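Local coordinates for protein dihydropyrimidinase (Brevibacillus agri, PDB 3SFW) that catalyses the hydrolytic ring opening of dihydropyrimidines such as 5,6-dihydrouracil, very probably at its pair of bound zinc ions, at residues D72-G77 with H109-G114; A303-I308 with L361-D366; M346-S351 with N416-M421. All coordinates share one frame; numbering follows the deposited sequence.

Contact 1: residues D72-G77 with H109-G114; sequences DNFFTG and HEKARG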
loop_
_atom_site.group_PDB
_atom_site.type_symbol
_atom_site.label_atom_id
_atom_site.label_comp_id
_atom_site.label_asym_id
_atom_site.label_seq_id
_atom_site.Cartn_x
_atom_site.Cartn_y
_atom_site.Cartn_z
ATOM N N ASP A 72 -30.963 29.176 -3.865
ATOM C CA ASP A 72 -31.188 29.602 -2.479
ATOM C C ASP A 72 -30.288 30.773 -2.174
ATOM O O ASP A 72 -29.102 30.720 -2.483
ATOM C CB ASP A 72 -30.823 28.471 -1.484
ATOM C CG ASP A 72 -31.990 27.519 -1.216
ATOM O OD1 ASP A 72 -33.144 27.970 -1.050
ATOM O OD2 ASP A 72 -31.708 26.314 -1.084
ATOM N N ASN A 73 -30.835 31.804 -1.531
ATOM C CA ASN A 73 -29.995 32.867 -0.987
ATOM C C ASN A 73 -29.774 32.619 0.499
ATOM O O ASN A 73 -30.016 31.505 0.984
ATOM C CB ASN A 73 -30.620 34.254 -1.260
ATOM C CG ASN A 73 -32.010 34.443 -0.621
ATOM O OD1 ASN A 73 -32.729 35.438 -0.918
ATOM N ND2 ASN A 73 -32.405 33.547 0.221
ATOM N N PHE A 74 -29.200 33.592 1.209
ATOM C CA PHE A 74 -28.905 33.340 2.629
ATOM C C PHE A 74 -30.139 33.167 3.466
ATOM O O PHE A 74 -30.117 32.411 4.414
ATOM C CB PHE A 74 -27.964 34.388 3.231
ATOM C CG PHE A 74 -26.524 34.042 3.038
ATOM C CD1 PHE A 74 -25.923 34.218 1.787
ATOM C CD2 PHE A 74 -25.780 33.481 4.090
ATOM C CE1 PHE A 74 -24.579 33.858 1.542
ATOM C CE2 PHE A 74 -24.449 33.034 3.848
ATOM C CZ PHE A 74 -23.832 33.258 2.595
ATOM N N PHE A 75 -31.264 33.789 3.067
ATOM C CA PHE A 75 -32.506 33.577 3.802
ATOM C C PHE A 75 -33.053 32.143 3.553
ATOM O O PHE A 75 -33.277 31.391 4.493
ATOM C CB PHE A 75 -33.573 34.631 3.408
ATOM C CG PHE A 75 -34.889 34.444 4.103
ATOM C CD1 PHE A 75 -36.018 34.110 3.359
ATOM C CD2 PHE A 75 -34.973 34.475 5.490
ATOM C CE1 PHE A 75 -37.253 33.885 3.978
ATOM C CE2 PHE A 75 -36.226 34.263 6.144
ATOM C CZ PHE A 75 -37.359 33.945 5.366
ATOM N N THR A 76 -33.373 31.824 2.304
ATOM C CA THR A 76 -34.029 30.525 2.035
ATOM C C THR A 76 -33.084 29.359 2.346
ATOM O O THR A 76 -33.541 28.294 2.793
ATOM C CB THR A 76 -34.606 30.380 0.607
ATOM O OG1 THR A 76 -33.555 30.413 -0.358
ATOM C CG2 THR A 76 -35.673 31.549 0.290
ATOM N N GLY A 77 -31.795 29.544 2.048
ATOM C CA GLY A 77 -30.841 28.453 2.267
ATOM C C GLY A 77 -30.657 28.151 3.757
ATOM O O GLY A 77 -30.574 26.971 4.155
ATOM N N HIS A 109 -20.478 39.356 3.361
ATOM C CA HIS A 109 -21.225 39.836 4.517
ATOM C C HIS A 109 -22.536 40.482 4.058
ATOM O O HIS A 109 -23.578 40.294 4.697
ATOM C CB HIS A 109 -20.381 40.833 5.315
ATOM C CG HIS A 109 -19.436 40.181 6.283
ATOM N ND1 HIS A 109 -19.867 39.563 7.437
ATOM C CD2 HIS A 109 -18.099 39.944 6.201
ATOM C CE1 HIS A 109 -18.813 39.090 8.092
ATOM N NE2 HIS A 109 -17.734 39.281 7.348
ATOM N N GLU A 110 -22.493 41.181 2.927
ATOM C CA GLU A 110 -23.712 41.867 2.441
ATOM C C GLU A 110 -24.755 40.845 1.898
ATOM O O GLU A 110 -25.937 40.995 2.170
ATOM C CB GLU A 110 -23.368 42.961 1.423
ATOM C CG GLU A 110 -24.568 43.732 0.812
ATOM C CD GLU A 110 -25.422 44.482 1.847
ATOM O OE1 GLU A 110 -26.586 44.827 1.519
ATOM O OE2 GLU A 110 -24.942 44.739 2.976
ATOM N N LYS A 111 -24.288 39.688 1.400
ATOM C CA LYS A 111 -25.226 38.606 1.041
ATOM C C LYS A 111 -25.965 38.091 2.278
ATOM O O LYS A 111 -27.136 37.701 2.199
ATOM C CB LYS A 111 -24.509 37.418 0.352
ATOM C CG LYS A 111 -23.901 37.692 -0.960
ATOM C CD LYS A 111 -23.195 36.391 -1.483
ATOM C CE LYS A 111 -22.500 36.640 -2.803
ATOM N NZ LYS A 111 -23.510 36.962 -3.896
ATOM N N ALA A 112 -25.266 37.991 3.410
ATOM C CA ALA A 112 -25.844 37.354 4.575
ATOM C C ALA A 112 -26.565 38.307 5.549
ATOM O O ALA A 112 -27.500 37.917 6.253
ATOM C CB ALA A 112 -24.770 36.544 5.305
ATOM N N ARG A 113 -26.154 39.568 5.574
ATOM C CA ARG A 113 -26.541 40.436 6.697
ATOM C C ARG A 113 -28.046 40.733 6.617
ATOM O O ARG A 113 -28.579 41.014 5.549
ATOM C CB ARG A 113 -25.699 41.717 6.665
ATOM C CG ARG A 113 -26.212 42.896 7.521
ATOM C CD ARG A 113 -25.344 44.148 7.262
ATOM N NE ARG A 113 -23.939 43.941 7.646
ATOM C CZ ARG A 113 -22.902 43.872 6.800
ATOM N NH1 ARG A 113 -23.069 43.989 5.475
ATOM N NH2 ARG A 113 -21.677 43.689 7.291
ATOM N N GLY A 114 -28.756 40.486 7.712
ATOM C CA GLY A 114 -30.186 40.759 7.742
ATOM C C GLY A 114 -31.023 39.679 7.077
ATOM O O GLY A 114 -32.254 39.803 6.962
HETATM O O HOH W 1 -28.318 36.201 0.186
#

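Contact 2: residues A303-I308 with L361-D366; sequences ALKNGI and LNQFVD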
loop_
_atom_site.group_PDB
_atom_site.type_symbol
_atom_site.label_atom_id
_atom_site.label_comp_id
_atom_site.label_asym_id
_atom_site.label_seq_id
_atom_site.Cartn_x
_atom_site.Cartn_y
_atom_site.Cartn_z
ATOM N N ALA A 303 -14.884 4.554 5.546
ATOM C CA ALA A 303 -13.893 5.568 5.898
ATOM C C ALA A 303 -14.450 6.445 7.018
ATOM O O ALA A 303 -13.711 6.868 7.911
ATOM C CB ALA A 303 -13.545 6.440 4.632
ATOM N N LEU A 304 -15.751 6.761 6.956
ATOM C CA LEU A 304 -16.387 7.496 8.093
ATOM C C LEU A 304 -16.372 6.637 9.379
ATOM O O LEU A 304 -15.990 7.128 10.446
ATOM C CB LEU A 304 -17.861 7.855 7.736
ATOM C CG LEU A 304 -17.963 8.921 6.626
ATOM C CD1 LEU A 304 -19.457 9.020 6.202
ATOM C CD2 LEU A 304 -17.537 10.335 7.157
ATOM N N LYS A 305 -16.788 5.372 9.263
ATOM C CA LYS A 305 -16.806 4.478 10.432
ATOM C C LYS A 305 -15.421 4.357 11.091
ATOM O O LYS A 305 -15.276 4.419 12.331
ATOM C CB LYS A 305 -17.246 3.091 10.013
ATOM C CG LYS A 305 -17.294 2.120 11.217
ATOM C CD LYS A 305 -17.799 0.741 10.790
ATOM C CE LYS A 305 -16.916 0.085 9.708
ATOM N NZ LYS A 305 -17.271 -1.419 9.525
ATOM N N ASN A 306 -14.384 4.259 10.263
ATOM C CA ASN A 306 -13.044 4.067 10.799
ATOM C C ASN A 306 -12.164 5.308 10.845
ATOM O O ASN A 306 -10.969 5.205 11.079
ATOM C CB ASN A 306 -12.315 2.890 10.114
ATOM C CG ASN A 306 -12.806 1.532 10.601
ATOM O OD1 ASN A 306 -13.461 1.452 11.648
ATOM N ND2 ASN A 306 -12.660 0.505 9.757
ATOM N N GLY A 307 -12.787 6.482 10.730
ATOM C CA GLY A 307 -12.125 7.778 11.082
ATOM C C GLY A 307 -11.154 8.311 10.029
ATOM O O GLY A 307 -10.327 9.173 10.325
ATOM N N ILE A 308 -11.168 7.715 8.841
ATOM C CA ILE A 308 -10.325 8.173 7.711
ATOM C C ILE A 308 -10.920 9.451 7.040
ATOM O O ILE A 308 -10.162 10.326 6.635
ATOM C CB ILE A 308 -10.224 7.044 6.633
ATOM C CG1 ILE A 308 -9.437 5.865 7.231
ATOM C CG2 ILE A 308 -9.511 7.555 5.342
ATOM C CD1 ILE A 308 -9.631 4.492 6.526
ATOM N N LEU A 361 -24.467 6.204 16.503
ATOM C CA LEU A 361 -25.207 7.444 16.726
ATOM C C LEU A 361 -24.236 8.525 17.231
ATOM O O LEU A 361 -24.350 9.690 16.852
ATOM C CB LEU A 361 -26.337 7.222 17.748
ATOM C CG LEU A 361 -27.199 8.443 18.049
ATOM C CD1 LEU A 361 -27.757 9.039 16.773
ATOM C CD2 LEU A 361 -28.337 8.046 18.969
ATOM N N ASN A 362 -23.233 8.149 18.062
ATOM C CA ASN A 362 -22.270 9.166 18.517
ATOM C C ASN A 362 -21.396 9.644 17.356
ATOM O O ASN A 362 -21.139 10.860 17.217
ATOM C CB ASN A 362 -21.352 8.643 19.649
ATOM C CG ASN A 362 -22.111 8.339 20.926
ATOM O OD1 ASN A 362 -22.727 9.243 21.572
ATOM N ND2 ASN A 362 -22.140 7.066 21.277
ATOM N N GLN A 363 -20.974 8.717 16.497
ATOM C CA GLN A 363 -20.223 9.124 15.303
ATOM C C GLN A 363 -21.015 10.074 14.408
ATOM O O GLN A 363 -20.433 11.005 13.859
ATOM C CB GLN A 363 -19.735 7.936 14.481
ATOM C CG GLN A 363 -18.635 7.120 15.210
ATOM C CD GLN A 363 -18.165 5.951 14.337
ATOM O OE1 GLN A 363 -18.991 5.257 13.729
ATOM N NE2 GLN A 363 -16.840 5.792 14.203
ATOM N N PHE A 364 -22.315 9.817 14.240
ATOM C CA PHE A 364 -23.226 10.683 13.448
ATOM C C PHE A 364 -23.131 12.119 13.977
ATOM O O PHE A 364 -22.963 13.047 13.211
ATOM C CB PHE A 364 -24.673 10.128 13.533
ATOM C CG PHE A 364 -25.740 11.127 13.153
ATOM C CD1 PHE A 364 -26.032 11.358 11.821
ATOM C CD2 PHE A 364 -26.453 11.809 14.131
ATOM C CE1 PHE A 364 -27.039 12.272 11.442
ATOM C CE2 PHE A 364 -27.515 12.669 13.778
ATOM C CZ PHE A 364 -27.767 12.934 12.409
ATOM N N VAL A 365 -23.158 12.309 15.300
ATOM C CA VAL A 365 -23.000 13.663 15.820
ATOM C C VAL A 365 -21.616 14.231 15.508
ATOM O O VAL A 365 -21.466 15.435 15.195
ATOM C CB VAL A 365 -23.284 13.726 17.345
ATOM C CG1 VAL A 365 -22.911 15.167 17.876
ATOM C CG2 VAL A 365 -24.790 13.377 17.602
ATOM N N ASP A 366 -20.586 13.399 15.670
ATOM C CA ASP A 366 -19.220 13.877 15.469
ATOM C C ASP A 366 -19.033 14.372 14.041
ATOM O O ASP A 366 -18.522 15.461 13.810
ATOM C CB ASP A 366 -18.213 12.743 15.791
ATOM C CG ASP A 366 -16.856 13.260 16.233
ATOM O OD1 ASP A 366 -16.720 14.415 16.694
ATOM O OD2 ASP A 366 -15.882 12.488 16.092
#

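Contact 3: residues M346-S351 with N416-M421; sequences MTILFS and NPFEGM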
loop_
_atom_site.group_PDB
_atom_site.type_symbol
_atom_site.label_atom_id
_atom_site.label_comp_id
_atom_site.label_asym_id
_atom_site.label_seq_id
_atom_site.Cartn_x
_atom_site.Cartn_y
_atom_site.Cartn_z
ATOM N N MET A 346 -28.664 15.813 7.432
ATOM C CA MET A 346 -28.717 15.168 8.764
ATOM C C MET A 346 -29.559 13.879 8.698
ATOM O O MET A 346 -29.152 12.819 9.244
ATOM C CB MET A 346 -29.320 16.112 9.802
ATOM C CG MET A 346 -28.467 17.349 10.104
ATOM S SD MET A 346 -26.976 16.939 11.013
ATOM C CE MET A 346 -27.617 16.705 12.640
ATOM N N THR A 347 -30.766 13.980 8.118
ATOM C CA THR A 347 -31.681 12.812 8.105
ATOM C C THR A 347 -31.138 11.630 7.298
ATOM O O THR A 347 -31.215 10.477 7.753
ATOM C CB THR A 347 -33.101 13.150 7.604
ATOM O OG1 THR A 347 -33.696 14.092 8.509
ATOM C CG2 THR A 347 -33.973 11.857 7.636
ATOM N N ILE A 348 -30.504 11.910 6.169
ATOM C CA ILE A 348 -29.897 10.839 5.372
ATOM C C ILE A 348 -28.782 10.136 6.145
ATOM O O ILE A 348 -28.700 8.910 6.142
ATOM C CB ILE A 348 -29.408 11.354 4.021
ATOM C CG1 ILE A 348 -30.655 11.731 3.179
ATOM C CG2 ILE A 348 -28.541 10.326 3.299
ATOM C CD1 ILE A 348 -30.293 12.352 1.834
ATOM N N LEU A 349 -27.929 10.903 6.788
ATOM C CA LEU A 349 -26.842 10.306 7.574
ATOM C C LEU A 349 -27.403 9.458 8.731
ATOM O O LEU A 349 -26.902 8.388 9.017
ATOM C CB LEU A 349 -25.850 11.382 8.085
ATOM C CG LEU A 349 -24.662 11.652 7.085
ATOM C CD1 LEU A 349 -23.683 10.523 7.098
ATOM C CD2 LEU A 349 -25.089 11.840 5.647
ATOM N N PHE A 350 -28.478 9.917 9.348
ATOM C CA PHE A 350 -29.082 9.110 10.433
ATOM C C PHE A 350 -29.709 7.847 9.818
ATOM O O PHE A 350 -29.514 6.725 10.303
ATOM C CB PHE A 350 -30.155 9.916 11.164
ATOM C CG PHE A 350 -30.877 9.105 12.218
ATOM C CD1 PHE A 350 -30.256 8.806 13.442
ATOM C CD2 PHE A 350 -32.116 8.564 11.946
ATOM C CE1 PHE A 350 -30.910 8.008 14.401
ATOM C CE2 PHE A 350 -32.778 7.755 12.898
ATOM C CZ PHE A 350 -32.159 7.468 14.113
ATOM N N SER A 351 -30.522 8.034 8.794
ATOM C CA SER A 351 -31.357 6.930 8.319
ATOM C C SER A 351 -30.546 5.889 7.532
ATOM O O SER A 351 -30.786 4.680 7.643
ATOM C CB SER A 351 -32.500 7.481 7.462
ATOM O OG SER A 351 -33.461 6.458 7.183
ATOM N N ASN A 416 -35.967 17.730 -5.867
ATOM C CA ASN A 416 -35.096 17.193 -4.812
ATOM C C ASN A 416 -34.442 15.940 -5.358
ATOM O O ASN A 416 -35.140 15.047 -5.885
ATOM C CB ASN A 416 -35.954 16.878 -3.605
ATOM C CG ASN A 416 -35.125 16.527 -2.377
ATOM O OD1 ASN A 416 -34.368 15.558 -2.398
ATOM N ND2 ASN A 416 -35.256 17.329 -1.318
ATOM N N PRO A 417 -33.099 15.870 -5.312
ATOM C CA PRO A 417 -32.421 14.713 -5.914
ATOM C C PRO A 417 -32.671 13.404 -5.175
ATOM O O PRO A 417 -32.424 12.336 -5.729
ATOM C CB PRO A 417 -30.923 15.101 -5.868
ATOM C CG PRO A 417 -30.848 16.041 -4.631
ATOM C CD PRO A 417 -32.173 16.794 -4.614
ATOM N N PHE A 418 -33.182 13.496 -3.948
ATOM C CA PHE A 418 -33.591 12.347 -3.194
ATOM C C PHE A 418 -35.098 12.045 -3.281
ATOM O O PHE A 418 -35.631 11.327 -2.447
ATOM C CB PHE A 418 -33.161 12.506 -1.710
ATOM C CG PHE A 418 -31.720 12.914 -1.555
ATOM C CD1 PHE A 418 -30.691 12.029 -1.901
ATOM C CD2 PHE A 418 -31.378 14.241 -1.155
ATOM C CE1 PHE A 418 -29.310 12.419 -1.793
ATOM C CE2 PHE A 418 -30.015 14.629 -1.050
ATOM C CZ PHE A 418 -28.988 13.732 -1.358
ATOM N N GLU A 419 -35.771 12.629 -4.267
ATOM C CA GLU A 419 -37.204 12.418 -4.460
ATOM C C GLU A 419 -37.606 10.948 -4.290
ATOM O O GLU A 419 -37.101 10.070 -4.982
ATOM C CB GLU A 419 -37.618 12.944 -5.831
ATOM C CG GLU A 419 -39.167 12.977 -6.012
ATOM C CD GLU A 419 -39.824 14.003 -5.133
ATOM O OE1 GLU A 419 -39.263 15.135 -5.016
ATOM O OE2 GLU A 419 -40.960 13.715 -4.641
ATOM N N GLY A 420 -38.586 10.715 -3.433
ATOM C CA GLY A 420 -39.122 9.348 -3.203
ATOM C C GLY A 420 -38.355 8.520 -2.185
ATOM O O GLY A 420 -38.775 7.420 -1.848
ATOM N N MET A 421 -37.210 9.024 -1.702
ATOM C CA MET A 421 -36.416 8.242 -0.734
ATOM C C MET A 421 -37.143 8.042 0.580
ATOM O O MET A 421 -37.585 8.995 1.210
ATOM C CB MET A 421 -35.063 8.925 -0.460
ATOM C CG MET A 421 -34.102 8.024 0.324
ATOM S SD MET A 421 -32.619 9.034 0.546
ATOM C CE MET A 421 -31.683 7.976 1.666
#

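Contact 1: residues D72-G77 with H109-G114
F74 lays one face of its ring against the methyl of A112. CB of A112 stands 3.8 Å from the ring centroid, 26° off the normal and displaced toward the rim, a CH-pi contact whose closest pair is F74 CD2 to A112 CB at 3.4 Å. The CD1 and CE1 side of the ring meets K111, with F74 CE1 3.8 Å from K111 CB. From there the lysine chain runs on and bends only at its last torsion, chi4 -65°, taking NZ away from the ring to a salt bridge with D62. A water joins the two backbones at the ring edge: it accepts from F74 N at 2.9 Å and donates to K111 O at 2.8 Å, so a first-turn N-H and a last-turn carbonyl share one solvent molecule. T76, in the first helical turn, donates from OG1 to D72 OD1 at 2.6 Å, tying the turn to the residue before N73; D72 OD2 is held by H316. Helix 74-83 and helix 101-112 are successive helices of the amidohydrolase barrel, and F74 fills the space between them and the sheet, resting on I89 and D91 of strand 86-93 and F122 of strand 119-124.

Contact 2: residues A303-I308 with L361-D366
With chi1 at -68°, CG of Q363 lies beside its own backbone N, and the extended chain beyond it carries the amide across to the carbonyl of K305. This joins the first turn of helix 361-376 to the C-terminal end of helix 295-305 in the TIM-barrel amidohydrolase domain. That end has the features of a Schellman motif: G307, at positive phi, gives its N to L304 O at 3.3 Å, and I308 N makes a weak bond to A303 O at 2.8 Å. The next carbonyl, that of K305, is taken by Q363 instead. NE2 donates to K305 O at 2.8 Å with an N-H...O angle of 154°, the acceptor close to the amide plane and the donor tilted somewhat from the carbonyl plane. A leucine here would probably leave the K305 carbonyl without its partner from the neighbouring helix and so weaken the tie between the two helices. The lysine's own chain turns from the glutamine toward the second subunit, where NZ bonds to G256 O and N258 OD1; P461 of that subunit also packs on Q363. The other amide atom, Q363 OE1, lies against the lysine stem, 4.0 Å from K305 CA and 4.4 Å from K305 CG.

Contact 3: residues M346-S351 with N416-M421
I348 is the side chain by which helix segment 346-351 meets F418 and M421 of the loop. In sequence order, M346 comes first and turns to the other side of the helix, onto F364 and T368. Two residues on, I348 extends CG1 and CD1 straight out (chi2 176°), and CD1 comes down on the F418 ring 3.4 Å from its centroid and only 2° off the normal. The methyl is thus almost equidistant from all six ring carbons, a centred CH-pi contact. Behind the ring, P417 CG covers the opposite face nearer its rim, so the phenyl is held between a methyl and a proline. M421 reaches I348 by a fully extended chain whose end methyl, CE, lies 4.2 Å from I348 CG1. L349 then packs on L268 and F350 on F396 edge-to-face, before S351, whose OG bonds to the backbone N of H424.

Two overlapping turns set the course of the loop. N416 OD1 accepts from F418 N at 2.8 Å in an Asx turn, and a type I turn (E419 N to N416 O, 3.0 Å) overlaps a type II turn (M421 N to F418 O, 2.9 Å) at F418 and E419, G420 supplying the positive phi the second needs. The apolar patch lies between helix 345-354 and the loop leading into strand 422-432; V269 of helix 265-269 adds to it, touching both F418 and M421.

Contacts 1 and 3 are buried and apolar, each centred on a phenylalanine ring with a methyl over its face, though in contact 1 the methyl is off-centre and a water bridges the backbones nearby. Contact 2 is only partly buried and polar, a single side-chain to backbone hydrogen bond at an edge that the second subunit also touches; no other chain reaches contacts 1 and 3. Contacts 2 and 3 adjoin through consecutive helices, 345-354 and 361-376, where F364 CE1 packs 3.7 Å from L349 CB. Contact 1 joins a different pair of barrel helices, on the opposite side of the chain's centre from contact 2, nearest atoms about 17 Å apart.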